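Local coordinates for histidine kinase (Synechocystis sp., PDB 5DFY), which probably serves as a light-responsive phosphorelay sensor kinase, represented by a GAF domain that carries a covalently attached phycocyanobilin chromophore, at residues Ala195-Gln198 with Ala199-Leu202. Sequence-based numbering, arbitrary orientation.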
ATOM      1  N   ALA A 195       1.046  -7.248   3.378  1.00 17.51           N
ATOM      2  CA  ALA A 195       1.129  -7.859   4.706  1.00 17.27           C
ATOM      3  C   ALA A 195       2.111  -7.115   5.591  1.00 18.41           C
ATOM      4  O   ALA A 195       1.860  -6.917   6.773  1.00 18.11           O
ATOM      5  CB  ALA A 195       1.527  -9.326   4.597  1.00 18.35           C
ATOM      6  N   VAL A 196       3.259  -6.724   5.039  1.00 16.80           N
ATOM      7  CA  VAL A 196       4.228  -5.968   5.804  1.00 15.71           C
ATOM      8  C   VAL A 196       3.638  -4.624   6.238  1.00 16.47           C
ATOM      9  O   VAL A 196       3.753  -4.240   7.392  1.00 17.48           O
ATOM     10  CB  VAL A 196       5.547  -5.766   5.009  1.00 15.96           C
ATOM     11  CG1 VAL A 196       6.470  -4.815   5.707  1.00 19.79           C
ATOM     12  CG2 VAL A 196       6.229  -7.124   4.816  1.00 18.43           C
ATOM     13  N   TYR A 197       2.969  -3.926   5.327  1.00 16.77           N
ATOM     14  CA  TYR A 197       2.457  -2.612   5.691  1.00 14.55           C
ATOM     15  C   TYR A 197       1.349  -2.738   6.741  1.00 14.68           C
ATOM     16  O   TYR A 197       1.314  -1.958   7.682  1.00 16.86           O
ATOM     17  CB  TYR A 197       1.956  -1.850   4.451  1.00 14.81           C
ATOM     18  CG  TYR A 197       1.697  -0.384   4.703  1.00 17.64           C
ATOM     19  CD1 TYR A 197       2.586   0.391   5.439  1.00 17.86           C
ATOM     20  CD2 TYR A 197       0.609   0.233   4.166  1.00 20.13           C
ATOM     21  CE1 TYR A 197       2.354   1.724   5.665  1.00 19.57           C
ATOM     22  CE2 TYR A 197       0.369   1.573   4.380  1.00 19.05           C
ATOM     23  CZ  TYR A 197       1.251   2.313   5.118  1.00 17.53           C
ATOM     24  OH  TYR A 197       1.003   3.647   5.341  1.00 19.73           O
ATOM     25  N   GLN A 198       0.472  -3.729   6.566  1.00 15.48           N
ATOM     26  CA  GLN A 198      -0.596  -3.985   7.532  1.00 17.12           C
ATOM     27  C   GLN A 198      -0.002  -4.228   8.924  1.00 17.80           C
ATOM     28  O   GLN A 198      -0.496  -3.701   9.928  1.00 17.77           O
ATOM     29  CB  GLN A 198      -1.442  -5.169   7.066  1.00 21.22           C
ATOM     30  CG  GLN A 198      -2.528  -5.587   8.038  1.00 30.35           C
ATOM     31  CD  GLN A 198      -3.567  -4.502   8.244  1.00 33.03           C
ATOM     32  OE1 GLN A 198      -3.489  -3.697   9.193  1.00 38.06           O
ATOM     33  NE2 GLN A 198      -4.550  -4.471   7.358  1.00 35.79           N
ATOM     34  N   ALA A 199       1.073  -5.002   8.978  1.00 17.92           N
ATOM     35  CA  ALA A 199       1.720  -5.318  10.254  1.00 19.26           C
ATOM     36  C   ALA A 199       2.284  -4.054  10.872  1.00 19.69           C
ATOM     37  O   ALA A 199       2.201  -3.861  12.084  1.00 21.57           O
ATOM     38  CB  ALA A 199       2.808  -6.353  10.063  1.00 19.85           C
ATOM     39  N   GLN A 200       2.866  -3.190  10.048  1.00 18.05           N
ATOM     40  CA  GLN A 200       3.428  -1.944  10.553  1.00 18.99           C
ATOM     41  C   GLN A 200       2.330  -1.053  11.117  1.00 17.99           C
ATOM     42  O   GLN A 200       2.487  -0.455  12.174  1.00 18.84           O
ATOM     43  CB  GLN A 200       4.199  -1.190   9.461  1.00 19.65           C
ATOM     44  CG  GLN A 200       5.437  -1.908   8.929  1.00 22.69           C
ATOM     45  CD  GLN A 200       6.098  -1.149   7.797  1.00 26.10           C
ATOM     46  OE1 GLN A 200       5.526  -0.204   7.265  1.00 28.45           O
ATOM     47  NE2 GLN A 200       7.318  -1.542   7.444  1.00 25.49           N
ATOM     48  N   LEU A 201       1.219  -0.945  10.401  1.00 15.51           N
ATOM     49  CA  LEU A 201       0.127  -0.090  10.828  1.00 16.27           C
ATOM     50  C   LEU A 201      -0.377  -0.528  12.199  1.00 21.23           C
ATOM     51  O   LEU A 201      -0.702   0.304  13.037  1.00 22.41           O
ATOM     52  CB  LEU A 201      -1.031  -0.114   9.827  1.00 18.19           C
ATOM     53  CG  LEU A 201      -0.795   0.544   8.473  1.00 19.15           C
ATOM     54  CD1 LEU A 201      -2.039   0.420   7.611  1.00 21.71           C
ATOM     55  CD2 LEU A 201      -0.396   1.999   8.633  1.00 18.98           C
ATOM     56  N   LEU A 202      -0.470  -1.835  12.414  1.00 20.44           N
ATOM     57  CA  LEU A 202      -0.961  -2.343  13.689  1.00 19.89           C
ATOM     58  C   LEU A 202       0.096  -2.230  14.787  1.00 23.00           C
ATOM     59  O   LEU A 202      -0.221  -1.857  15.921  1.00 27.05           O
ATOM     60  CB  LEU A 202      -1.421  -3.797  13.543  1.00 22.63           C
ATOM     61  CG  LEU A 202      -2.612  -3.988  12.596  1.00 28.77           C
ATOM     62  CD1 LEU A 202      -2.961  -5.461  12.482  1.00 34.85           C
ATOM     63  CD2 LEU A 202      -3.851  -3.161  13.001  1.00 30.76           C
TER
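Ala199, Gln200, Leu201 and Leu202 each donate their backbone N-H to the carbonyl four residues back, on Ala195 through Gln198, the bond from Leu201 N to Tyr197 O being fairly straight and 2.9 Å long. On this i to i+4 spacing rests the side-chain pairing of Tyr197 with Leu201. The leucine lies over one face of the phenol in a CH-pi contact, Leu201 CG being 4.2 Å from the centroid of the Tyr197 ring and 7° off the normal. Leu201 CD2 reaches Tyr197 CZ at 3.9 Å. With CG of Tyr197 anti to the backbone N (chi1 -167°), the ring is brought alongside the next turn. At the edge of the ring, in its plane, Gln200 OE1 comes within 3.5 Å of Tyr197 CD1, the amide and ring planes 78° apart. These turns belong to the final helix of the bilin-binding GAF domain, 179-203, and a second subunit packs here: its Val194 touches Tyr197 and its Gln187 touches Leu201. Were the ring cut back to an alanine here, Leu201 would probably lose its aromatic partner, and Val194 of the second subunit would have less to pack on. One residue further along, OE1 of Gln198 sits 3.5 Å from Leu202 CG while accepting a hydrogen bond from Gln191 NE2 of the second subunit.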